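Centrosomal protein of 104 kDa (Homo sapiens, PDB 5LPH) is required for ciliogenesis and for structural integrity at the ciliary tip, and interacts with tubulin, which TOG domains such as this one bind. Local coordinates at residues A[60-64]-A[103-108]; A[64-68]-A[111-115]; A[94-98]-A[139-143]. All blocks are in the same frame, centred on the assembly; numbering follows the deposited sequence.

Interaction 1: A[60-64]-A[103-108]; sequences WSYRE and DIVTSV
An Asx turn just ahead of helix 106-126, in the HEAT-repeat array of this TOG domain, presents Asp103 to Arg63 on the first turn of helix 60-76. Asp103 OD2 accepts from Val105 N at 3.0 Å, on the anti side, which closes the turn and fixes the residue at the helix N-cap. The syn lone pairs of both oxygens face the arginine, which grips them side-on in a salt bridge: Arg63 NE reaches Asp103 OD1 at 2.7 Å, tilted from the guanidinium plane, while Arg63 NH2 meets Asp103 OD2 at 3.0 Å almost within it and along a straighter N-H line (167°). The carboxylate and guanidinium planes stand 31° apart. A bend at chi3 swings the guanidinium across to the loop, and its remaining nitrogen, NH1, bonds to Cys57 O. An alanine in place of Asp103, having no carboxylate, would probably leave the Arg63 guanidinium without its charge partner and freer to turn, and Val105 N without its acceptor.

Beside this polar clasp lies a greasy one. Trp60 takes the position in which CG stands between the backbone N and the carbonyl carbon (chi1 74°), laying one indole face against Val105, whose CG1 forms a CH-pi contact 4.2 Å from the centroid of the Trp60 five-membered ring. The other methyl, Val105 CG2, rests against Trp60 CB at 3.7 Å and also reaches the edge of the Arg63 guanidinium. Farther out on the indole, Trp60 CZ3 touches Ser107 CB at 3.8 Å. Val108 sets CG1 and CG2 against Arg63 CB, and its CG2 methyl lies 3.5 Å from Trp60 O, the carbonyl that accepts the helical bond of Glu64 N.

Interaction 2: A[64-68]-A[111-115]; sequences EDALL and ASLKL
Leu67 meets Ala111 and Leu115 where helices 60-76 and 106-126 pack side by side in the alpha-helical solenoid of the TOG domain. The two short segments run nearly parallel, 10° apart, with axes 9.4 Å from each other. Leu67 shows how one residue spans the interface. Leu67 CB lies 4.3 Å from Ala111 CB. A chi1 of -66° puts CG anti to the carbonyl carbon; beyond it the two methyls part between two levels of the opposite helix. Leu67 CD1 goes to the backbone of the next residue, 4.1 Å from Ser112 N, and also touches the CB of that serine, whose hydroxyl is bonded to Phe109 O. CD2 goes one turn farther along and packs on Leu115 CD2, the two side chains crossing at about a right angle. Leu115 in turn lies against Val97 of helix 83-100, which carries the hydrophobic layer inward.

Ala111 is the small counterpart of this arrangement, its methyl being met by three residues. Besides Leu67, the CG methylene of Glu64 approaches Ala111 CB at 4.1 Å, and Leu68 adds its CD2 methyl at the more open margin. That same methyl just brushes the aliphatic part of a lysine, Leu68 CD2 lying 4.4 Å from Lys114 CD.

Interaction 3: A[94-98]-A[139-143]; sequences VFLVR and ERTIP
Arg98 and Thr141 mark the closest backbone approach of helices 83-100 and 131-147, whose segments here run almost parallel, at 6°, with axes 9.3 Å apart and the second kinked at Pro143, which has no N-H to offer the preceding turn. Helix neighbours of this kind build the HEAT-type array of the TOG domain, and residues 141-143 already belong to the first assigned HEAT repeat. The inner part of the contact is aliphatic. Val97 CG1 meets Thr141 CG2 at 3.9 Å, the methyl being turned to the valine while Thr141 OG1 is occupied by Cys137 O of its own helix. One turn earlier, Val94 CG1 presses on Arg140 CB at 3.7 Å, the two side chains crossing at about a right angle.

Toward the surface, two arginines take over. Arg98 is extended from CG to NE, with CG anti to the backbone N, so that it reaches across to the second helix and delivers NH1 to Arg140 O at 2.7 Å. Arg140 O lies close to the Arg98 guanidinium plane, while the donor is tilted 28° from the carbonyl plane. Arg140, by contrast, is bent at chi2 and chi3, and folds its guanidinium over a face of Arg98. The groups stack flat, with centres 3.8 Å apart and planes at 17°, displaced so that Arg140 NH2 sits near Arg98 NE at 3.3 Å. Both of those nitrogens are donors and do not bond to each other.

Chemically, then, two like charges are held face to face. The electrostatic cost is probably offset in part by the dispersion of flat stacking, by the backbone carbonyl that accepts a hydrogen bond from Arg98, and by the exposure of Arg140 to solvent.

In the fold
Interactions 1 and 2 hold the same pair of helices, 60-76 and 106-126, and share Glu64; they merge where Val108 O touches Leu67 CD1. Interaction 3 joins a different pair, 83-100 and 131-147, yet is continuous with interaction 2 through Leu115 CD2 and Val97 CG2, 3.4 Å apart. Chemistry follows place. The first turn at 60-64 and the loop and helix start at 103-108, partly open, rely on a salt bridge and an aromatic face, whereas 64-68 and 111-115 meet through van der Waals contacts, mostly of aliphatic groups. Interaction 3, nearest the centre of the chain and mostly buried, combines an aliphatic inside with stacked arginines at its outer edge.

Interaction 1: A[60-64]-A[103-108]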
ATOM      1  N   TRP A  60      13.850  20.955  -0.487  1.00 37.76           N
ATOM      2  CA  TRP A  60      12.574  20.304  -0.784  1.00 36.87           C
ATOM      3  C   TRP A  60      11.905  20.847  -2.035  1.00 37.06           C
ATOM      4  O   TRP A  60      11.279  20.087  -2.759  1.00 37.75           O
ATOM      5  CB  TRP A  60      11.605  20.316   0.416  1.00 36.73           C
ATOM      6  CG  TRP A  60      10.970  21.619   0.711  1.00 35.15           C
ATOM      7  CD1 TRP A  60      11.359  22.510   1.656  1.00 35.08           C
ATOM      8  CD2 TRP A  60       9.816  22.180   0.074  1.00 34.77           C
ATOM      9  NE1 TRP A  60      10.529  23.598   1.645  1.00 35.21           N
ATOM     10  CE2 TRP A  60       9.577  23.425   0.678  1.00 35.18           C
ATOM     11  CE3 TRP A  60       8.974  21.758  -0.962  1.00 35.26           C
ATOM     12  CZ2 TRP A  60       8.521  24.253   0.295  1.00 35.95           C
ATOM     13  CZ3 TRP A  60       7.925  22.580  -1.351  1.00 35.51           C
ATOM     14  CH2 TRP A  60       7.706  23.815  -0.720  1.00 36.69           C
ATOM     15  N   SER A  61      12.034  22.149  -2.290  1.00 37.45           N
ATOM     16  CA  SER A  61      11.426  22.756  -3.480  1.00 37.95           C
ATOM     17  C   SER A  61      12.053  22.247  -4.783  1.00 37.82           C
ATOM     18  O   SER A  61      11.391  22.251  -5.823  1.00 37.23           O
ATOM     19  CB  SER A  61      11.477  24.290  -3.413  1.00 39.09           C
ATOM     20  OG  SER A  61      12.798  24.764  -3.219  1.00 39.64           O
ATOM     21  N   TYR A  62      13.318  21.819  -4.725  1.00 39.22           N
ATOM     22  CA  TYR A  62      13.951  21.136  -5.856  1.00 41.27           C
ATOM     23  C   TYR A  62      13.471  19.698  -5.975  1.00 39.83           C
ATOM     24  O   TYR A  62      13.236  19.231  -7.087  1.00 38.98           O
ATOM     25  CB  TYR A  62      15.488  21.173  -5.770  1.00 44.61           C
ATOM     26  CG  TYR A  62      16.128  22.550  -5.889  1.00 48.78           C
ATOM     27  CD1 TYR A  62      15.381  23.692  -6.249  1.00 51.81           C
ATOM     28  CD2 TYR A  62      17.497  22.710  -5.666  1.00 51.85           C
ATOM     29  CE1 TYR A  62      15.976  24.938  -6.352  1.00 54.73           C
ATOM     30  CE2 TYR A  62      18.103  23.958  -5.776  1.00 54.51           C
ATOM     31  CZ  TYR A  62      17.338  25.066  -6.119  1.00 55.89           C
ATOM     32  OH  TYR A  62      17.909  26.307  -6.234  1.00 58.53           O
ATOM     33  N   ARG A  63      13.343  18.994  -4.850  1.00 38.57           N
ATOM     34  CA  ARG A  63      12.795  17.633  -4.866  1.00 38.47           C
ATOM     35  C   ARG A  63      11.376  17.624  -5.424  1.00 40.52           C
ATOM     36  O   ARG A  63      11.038  16.761  -6.239  1.00 41.03           O
ATOM     37  CB  ARG A  63      12.830  16.991  -3.483  1.00 36.81           C
ATOM     38  CG  ARG A  63      14.238  16.748  -2.967  1.00 36.56           C
ATOM     39  CD  ARG A  63      14.263  15.720  -1.852  1.00 35.83           C
ATOM     40  NE  ARG A  63      13.456  16.098  -0.696  1.00 35.66           N
ATOM     41  CZ  ARG A  63      13.824  16.932   0.283  1.00 35.60           C
ATOM     42  NH1 ARG A  63      14.994  17.573   0.270  1.00 34.16           N
ATOM     43  NH2 ARG A  63      12.981  17.156   1.287  1.00 35.65           N
ATOM     44  N   GLU A  64      10.571  18.611  -5.026  1.00 41.74           N
ATOM     45  CA  GLU A  64       9.210  18.754  -5.546  1.00 43.67           C
ATOM     46  C   GLU A  64       9.211  19.066  -7.041  1.00 43.96           C
ATOM     47  O   GLU A  64       8.452  18.462  -7.798  1.00 44.13           O
ATOM     48  CB  GLU A  64       8.435  19.850  -4.806  1.00 44.92           C
ATOM     49  CG  GLU A  64       6.929  19.776  -5.045  1.00 46.93           C
ATOM     50  CD  GLU A  64       6.181  21.089  -4.856  1.00 48.90           C
ATOM     51  OE1 GLU A  64       6.791  22.180  -4.894  1.00 49.62           O
ATOM     52  OE2 GLU A  64       4.945  21.023  -4.692  1.00 50.14           O
ATOM     53  N   ASP A 103       9.576  10.884   1.833  1.00 38.44           N
ATOM     54  CA  ASP A 103      10.126  12.235   2.026  1.00 40.11           C
ATOM     55  C   ASP A 103       9.709  12.850   3.364  1.00 38.99           C
ATOM     56  O   ASP A 103       8.606  12.611   3.847  1.00 40.42           O
ATOM     57  CB  ASP A 103       9.747  13.191   0.885  1.00 40.37           C
ATOM     58  CG  ASP A 103      10.747  14.327   0.726  1.00 42.85           C
ATOM     59  OD1 ASP A 103      11.769  14.115   0.031  1.00 42.47           O
ATOM     60  OD2 ASP A 103      10.531  15.424   1.295  1.00 43.34           O
ATOM     61  N   ILE A 104      10.611  13.641   3.940  1.00 37.20           N
ATOM     62  CA  ILE A 104      10.373  14.329   5.220  1.00 36.09           C
ATOM     63  C   ILE A 104       9.534  15.617   5.098  1.00 34.52           C
ATOM     64  O   ILE A 104       9.214  16.233   6.114  1.00 34.55           O
ATOM     65  CB  ILE A 104      11.707  14.616   5.969  1.00 36.79           C
ATOM     66  CG1 ILE A 104      12.623  15.574   5.178  1.00 37.47           C
ATOM     67  CG2 ILE A 104      12.437  13.306   6.250  1.00 37.10           C
ATOM     68  CD1 ILE A 104      13.884  15.984   5.918  1.00 37.86           C
ATOM     69  N   VAL A 105       9.201  16.023   3.869  1.00 33.65           N
ATOM     70  CA  VAL A 105       8.381  17.203   3.602  1.00 34.32           C
ATOM     71  C   VAL A 105       7.114  16.777   2.865  1.00 36.32           C
ATOM     72  O   VAL A 105       7.173  16.067   1.856  1.00 38.39           O
ATOM     73  CB  VAL A 105       9.163  18.259   2.777  1.00 33.33           C
ATOM     74  CG1 VAL A 105       8.275  19.440   2.393  1.00 32.44           C
ATOM     75  CG2 VAL A 105      10.379  18.741   3.565  1.00 33.31           C
ATOM     76  N   THR A 106       5.979  17.248   3.372  1.00 37.61           N
ATOM     77  CA  THR A 106       4.657  16.835   2.917  1.00 38.27           C
ATOM     78  C   THR A 106       4.423  17.095   1.433  1.00 39.05           C
ATOM     79  O   THR A 106       3.909  16.222   0.742  1.00 40.14           O
ATOM     80  CB  THR A 106       3.559  17.504   3.782  1.00 39.87           C
ATOM     81  OG1 THR A 106       3.556  16.890   5.077  1.00 40.54           O
ATOM     82  CG2 THR A 106       2.169  17.350   3.180  1.00 40.25           C
ATOM     83  N   SER A 107       4.785  18.286   0.953  1.00 40.84           N
ATOM     84  CA  SER A 107       4.601  18.660  -0.465  1.00 40.82           C
ATOM     85  C   SER A 107       5.292  17.729  -1.454  1.00 39.01           C
ATOM     86  O   SER A 107       4.782  17.513  -2.548  1.00 37.55           O
ATOM     87  CB  SER A 107       5.110  20.076  -0.722  1.00 42.99           C
ATOM     88  OG  SER A 107       4.253  21.014  -0.121  1.00 46.86           O
ATOM     89  N   VAL A 108       6.453  17.205  -1.067  1.00 38.36           N
ATOM     90  CA  VAL A 108       7.206  16.272  -1.902  1.00 40.27           C
ATOM     91  C   VAL A 108       6.498  14.913  -1.900  1.00 40.86           C
ATOM     92  O   VAL A 108       6.345  14.304  -2.954  1.00 39.64           O
ATOM     93  CB  VAL A 108       8.666  16.105  -1.413  1.00 40.38           C
ATOM     94  CG1 VAL A 108       9.418  15.099  -2.280  1.00 40.28           C
ATOM     95  CG2 VAL A 108       9.386  17.452  -1.406  1.00 41.50           C
TER

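Interaction 2: A[64-68]-A[111-115]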
ATOM      1  N   GLU A  64      10.571  18.611  -5.026  1.00 41.74           N
ATOM      2  CA  GLU A  64       9.210  18.754  -5.546  1.00 43.67           C
ATOM      3  C   GLU A  64       9.211  19.066  -7.041  1.00 43.96           C
ATOM      4  O   GLU A  64       8.452  18.462  -7.798  1.00 44.13           O
ATOM      5  CB  GLU A  64       8.435  19.850  -4.806  1.00 44.92           C
ATOM      6  CG  GLU A  64       6.929  19.776  -5.045  1.00 46.93           C
ATOM      7  CD  GLU A  64       6.181  21.089  -4.856  1.00 48.90           C
ATOM      8  OE1 GLU A  64       6.791  22.180  -4.894  1.00 49.62           O
ATOM      9  OE2 GLU A  64       4.945  21.023  -4.692  1.00 50.14           O
ATOM     10  N   ASP A  65      10.051  20.015  -7.446  1.00 44.10           N
ATOM     11  CA  ASP A  65      10.156  20.434  -8.846  1.00 47.14           C
ATOM     12  C   ASP A  65      10.572  19.292  -9.784  1.00 44.81           C
ATOM     13  O   ASP A  65      10.062  19.193 -10.897  1.00 44.25           O
ATOM     14  CB  ASP A  65      11.148  21.595  -8.985  1.00 51.00           C
ATOM     15  CG  ASP A  65      11.179  22.171 -10.384  1.00 54.20           C
ATOM     16  OD1 ASP A  65      10.166  22.780 -10.789  1.00 58.37           O
ATOM     17  OD2 ASP A  65      12.214  22.014 -11.071  1.00 56.00           O
ATOM     18  N   ALA A  66      11.492  18.446  -9.328  1.00 42.66           N
ATOM     19  CA  ALA A  66      11.908  17.269 -10.086  1.00 43.04           C
ATOM     20  C   ALA A  66      10.723  16.356 -10.406  1.00 44.63           C
ATOM     21  O   ALA A  66      10.571  15.919 -11.544  1.00 42.96           O
ATOM     22  CB  ALA A  66      12.968  16.492  -9.329  1.00 42.73           C
ATOM     23  N   LEU A  67       9.887  16.091  -9.400  1.00 45.42           N
ATOM     24  CA  LEU A  67       8.717  15.225  -9.569  1.00 46.64           C
ATOM     25  C   LEU A  67       7.665  15.838 -10.479  1.00 48.48           C
ATOM     26  O   LEU A  67       7.091  15.139 -11.308  1.00 49.76           O
ATOM     27  CB  LEU A  67       8.117  14.840  -8.213  1.00 45.49           C
ATOM     28  CG  LEU A  67       9.053  13.957  -7.384  1.00 45.28           C
ATOM     29  CD1 LEU A  67       8.645  13.938  -5.920  1.00 46.60           C
ATOM     30  CD2 LEU A  67       9.098  12.543  -7.927  1.00 45.70           C
ATOM     31  N   LEU A  68       7.418  17.138 -10.334  1.00 52.26           N
ATOM     32  CA  LEU A  68       6.486  17.850 -11.221  1.00 55.81           C
ATOM     33  C   LEU A  68       7.028  17.971 -12.653  1.00 55.03           C
ATOM     34  O   LEU A  68       6.263  17.887 -13.603  1.00 55.01           O
ATOM     35  CB  LEU A  68       6.133  19.238 -10.665  1.00 58.67           C
ATOM     36  CG  LEU A  68       5.463  19.310  -9.278  1.00 61.16           C
ATOM     37  CD1 LEU A  68       5.234  20.761  -8.868  1.00 61.99           C
ATOM     38  CD2 LEU A  68       4.158  18.522  -9.221  1.00 62.49           C
ATOM     39  N   ALA A 111       3.383  15.261  -4.084  1.00 44.22           N
ATOM     40  CA  ALA A 111       3.757  15.291  -5.502  1.00 42.82           C
ATOM     41  C   ALA A 111       4.101  13.898  -6.032  1.00 40.57           C
ATOM     42  O   ALA A 111       3.818  13.600  -7.185  1.00 40.12           O
ATOM     43  CB  ALA A 111       4.919  16.251  -5.738  1.00 42.73           C
ATOM     44  N   SER A 112       4.706  13.053  -5.195  1.00 40.26           N
ATOM     45  CA  SER A 112       5.018  11.673  -5.588  1.00 41.74           C
ATOM     46  C   SER A 112       3.748  10.835  -5.817  1.00 42.43           C
ATOM     47  O   SER A 112       3.719  10.007  -6.726  1.00 42.09           O
ATOM     48  CB  SER A 112       5.929  10.989  -4.563  1.00 42.26           C
ATOM     49  OG  SER A 112       5.202  10.513  -3.440  1.00 44.01           O
ATOM     50  N   LEU A 113       2.707  11.070  -5.015  1.00 43.10           N
ATOM     51  CA  LEU A 113       1.422  10.378  -5.192  1.00 45.31           C
ATOM     52  C   LEU A 113       0.704  10.820  -6.470  1.00 47.07           C
ATOM     53  O   LEU A 113       0.137   9.998  -7.182  1.00 46.06           O
ATOM     54  CB  LEU A 113       0.511  10.571  -3.970  1.00 44.82           C
ATOM     55  CG  LEU A 113       1.037  10.070  -2.619  1.00 45.25           C
ATOM     56  CD1 LEU A 113      -0.024  10.228  -1.542  1.00 45.85           C
ATOM     57  CD2 LEU A 113       1.495   8.624  -2.691  1.00 46.09           C
ATOM     58  N   LYS A 114       0.747  12.116  -6.758  1.00 50.88           N
ATOM     59  CA  LYS A 114       0.209  12.669  -8.004  1.00 54.08           C
ATOM     60  C   LYS A 114       0.902  12.053  -9.232  1.00 51.86           C
ATOM     61  O   LYS A 114       0.241  11.665 -10.195  1.00 52.23           O
ATOM     62  CB  LYS A 114       0.372  14.191  -7.991  1.00 60.27           C
ATOM     63  CG  LYS A 114      -0.097  14.927  -9.234  1.00 67.59           C
ATOM     64  CD  LYS A 114       0.261  16.406  -9.148  1.00 73.28           C
ATOM     65  CE  LYS A 114       0.049  17.121 -10.475  1.00 75.75           C
ATOM     66  NZ  LYS A 114      -1.397  17.283 -10.787  1.00 76.61           N
ATOM     67  N   LEU A 115       2.228  11.966  -9.184  1.00 48.44           N
ATOM     68  CA  LEU A 115       3.012  11.324 -10.241  1.00 48.50           C
ATOM     69  C   LEU A 115       2.655   9.835 -10.377  1.00 47.90           C
ATOM     70  O   LEU A 115       2.471   9.340 -11.484  1.00 48.06           O
ATOM     71  CB  LEU A 115       4.514  11.484  -9.960  1.00 47.96           C
ATOM     72  CG  LEU A 115       5.517  10.825 -10.912  1.00 48.48           C
ATOM     73  CD1 LEU A 115       5.278  11.254 -12.346  1.00 48.14           C
ATOM     74  CD2 LEU A 115       6.945  11.156 -10.504  1.00 49.47           C
TER

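Interaction 3: A[94-98]-A[139-143]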
ATOM      1  N   VAL A  94       9.360   5.325 -11.463  1.00 40.88           N
ATOM      2  CA  VAL A  94       8.910   4.562 -10.298  1.00 40.12           C
ATOM      3  C   VAL A  94      10.004   4.479  -9.225  1.00 40.16           C
ATOM      4  O   VAL A  94       9.700   4.536  -8.029  1.00 40.29           O
ATOM      5  CB  VAL A  94       8.391   3.159 -10.707  1.00 39.65           C
ATOM      6  CG1 VAL A  94       8.197   2.254  -9.499  1.00 40.23           C
ATOM      7  CG2 VAL A  94       7.075   3.296 -11.460  1.00 39.08           C
ATOM      8  N   PHE A  95      11.261   4.349  -9.654  1.00 39.05           N
ATOM      9  CA  PHE A  95      12.408   4.372  -8.733  1.00 38.02           C
ATOM     10  C   PHE A  95      12.452   5.673  -7.905  1.00 37.81           C
ATOM     11  O   PHE A  95      12.685   5.632  -6.696  1.00 37.62           O
ATOM     12  CB  PHE A  95      13.729   4.143  -9.499  1.00 37.05           C
ATOM     13  CG  PHE A  95      14.967   4.355  -8.667  1.00 36.46           C
ATOM     14  CD1 PHE A  95      15.577   5.605  -8.612  1.00 36.08           C
ATOM     15  CD2 PHE A  95      15.529   3.310  -7.948  1.00 36.19           C
ATOM     16  CE1 PHE A  95      16.713   5.810  -7.844  1.00 36.23           C
ATOM     17  CE2 PHE A  95      16.670   3.507  -7.180  1.00 36.80           C
ATOM     18  CZ  PHE A  95      17.262   4.761  -7.128  1.00 36.23           C
ATOM     19  N   LEU A  96      12.228   6.812  -8.558  1.00 37.90           N
ATOM     20  CA  LEU A  96      12.196   8.110  -7.870  1.00 38.34           C
ATOM     21  C   LEU A  96      10.940   8.309  -7.010  1.00 39.59           C
ATOM     22  O   LEU A  96      11.038   8.858  -5.916  1.00 39.47           O
ATOM     23  CB  LEU A  96      12.356   9.267  -8.864  1.00 37.64           C
ATOM     24  CG  LEU A  96      13.730   9.414  -9.528  1.00 37.09           C
ATOM     25  CD1 LEU A  96      13.705  10.592 -10.479  1.00 36.88           C
ATOM     26  CD2 LEU A  96      14.852   9.592  -8.514  1.00 36.59           C
ATOM     27  N   VAL A  97       9.781   7.862  -7.498  1.00 41.01           N
ATOM     28  CA  VAL A  97       8.539   7.890  -6.709  1.00 41.74           C
ATOM     29  C   VAL A  97       8.704   7.123  -5.399  1.00 42.52           C
ATOM     30  O   VAL A  97       8.340   7.615  -4.334  1.00 43.13           O
ATOM     31  CB  VAL A  97       7.341   7.336  -7.517  1.00 43.09           C
ATOM     32  CG1 VAL A  97       6.167   6.929  -6.623  1.00 42.80           C
ATOM     33  CG2 VAL A  97       6.892   8.371  -8.536  1.00 42.72           C
ATOM     34  N   ARG A  98       9.284   5.933  -5.488  1.00 43.91           N
ATOM     35  CA  ARG A  98       9.516   5.076  -4.323  1.00 46.00           C
ATOM     36  C   ARG A  98      10.295   5.771  -3.197  1.00 45.25           C
ATOM     37  O   ARG A  98       9.964   5.616  -2.026  1.00 45.46           O
ATOM     38  CB  ARG A  98      10.244   3.801  -4.766  1.00 47.22           C
ATOM     39  CG  ARG A  98      10.457   2.754  -3.690  1.00 49.31           C
ATOM     40  CD  ARG A  98      11.231   1.578  -4.249  1.00 50.94           C
ATOM     41  NE  ARG A  98      11.828   0.764  -3.191  1.00 51.74           N
ATOM     42  CZ  ARG A  98      11.237  -0.258  -2.570  1.00 55.74           C
ATOM     43  NH1 ARG A  98       9.992  -0.632  -2.874  1.00 59.00           N
ATOM     44  NH2 ARG A  98      11.902  -0.924  -1.629  1.00 56.09           N
ATOM     45  N   GLU A 139       3.822  -2.956  -7.013  1.00 44.92           N
ATOM     46  CA  GLU A 139       4.718  -3.744  -6.143  1.00 47.80           C
ATOM     47  C   GLU A 139       5.874  -2.937  -5.549  1.00 46.83           C
ATOM     48  O   GLU A 139       6.301  -3.202  -4.429  1.00 46.58           O
ATOM     49  CB  GLU A 139       5.277  -4.969  -6.888  1.00 51.82           C
ATOM     50  CG  GLU A 139       4.226  -6.018  -7.237  1.00 56.48           C
ATOM     51  CD  GLU A 139       4.688  -7.037  -8.279  1.00 60.89           C
ATOM     52  OE1 GLU A 139       5.422  -6.650  -9.213  1.00 62.09           O
ATOM     53  OE2 GLU A 139       4.296  -8.226  -8.183  1.00 63.51           O
ATOM     54  N   ARG A 140       6.387  -1.970  -6.305  1.00 46.96           N
ATOM     55  CA  ARG A 140       7.495  -1.129  -5.839  1.00 46.44           C
ATOM     56  C   ARG A 140       7.083   0.008  -4.908  1.00 45.84           C
ATOM     57  O   ARG A 140       7.938   0.511  -4.183  1.00 46.67           O
ATOM     58  CB  ARG A 140       8.263  -0.544  -7.031  1.00 47.62           C
ATOM     59  CG  ARG A 140       8.924  -1.569  -7.947  1.00 48.09           C
ATOM     60  CD  ARG A 140       9.936  -2.438  -7.220  1.00 48.69           C
ATOM     61  NE  ARG A 140      11.077  -1.678  -6.712  1.00 49.89           N
ATOM     62  CZ  ARG A 140      11.941  -2.109  -5.788  1.00 51.17           C
ATOM     63  NH1 ARG A 140      11.806  -3.303  -5.210  1.00 52.90           N
ATOM     64  NH2 ARG A 140      12.954  -1.331  -5.427  1.00 52.90           N
ATOM     65  N   THR A 141       5.808   0.412  -4.928  1.00 43.74           N
ATOM     66  CA  THR A 141       5.335   1.576  -4.163  1.00 42.57           C
ATOM     67  C   THR A 141       4.432   1.258  -2.978  1.00 42.62           C
ATOM     68  O   THR A 141       4.548   1.919  -1.946  1.00 41.92           O
ATOM     69  CB  THR A 141       4.603   2.588  -5.061  1.00 41.89           C
ATOM     70  OG1 THR A 141       3.459   1.975  -5.661  1.00 43.42           O
ATOM     71  CG2 THR A 141       5.535   3.107  -6.141  1.00 41.69           C
ATOM     72  N   ILE A 142       3.541   0.270  -3.104  1.00 44.38           N
ATOM     73  CA  ILE A 142       2.551   0.017  -2.041  1.00 46.27           C
ATOM     74  C   ILE A 142       3.178  -0.356  -0.685  1.00 44.46           C
ATOM     75  O   ILE A 142       2.735   0.165   0.338  1.00 41.48           O
ATOM     76  CB  ILE A 142       1.409  -0.983  -2.457  1.00 49.49           C
ATOM     77  CG1 ILE A 142       0.338  -1.136  -1.369  1.00 49.62           C
ATOM     78  CG2 ILE A 142       1.873  -2.414  -2.668  1.00 51.51           C
ATOM     79  CD1 ILE A 142      -0.358   0.132  -0.977  1.00 52.12           C
ATOM     80  N   PRO A 143       4.219  -1.221  -0.667  1.00 43.92           N
ATOM     81  CA  PRO A 143       4.831  -1.545   0.633  1.00 43.97           C
ATOM     82  C   PRO A 143       5.465  -0.337   1.339  1.00 44.66           C
ATOM     83  O   PRO A 143       5.401  -0.232   2.563  1.00 44.33           O
ATOM     84  CB  PRO A 143       5.907  -2.584   0.273  1.00 43.72           C
ATOM     85  CG  PRO A 143       5.534  -3.086  -1.078  1.00 45.02           C
ATOM     86  CD  PRO A 143       4.939  -1.896  -1.762  1.00 44.45           C
TER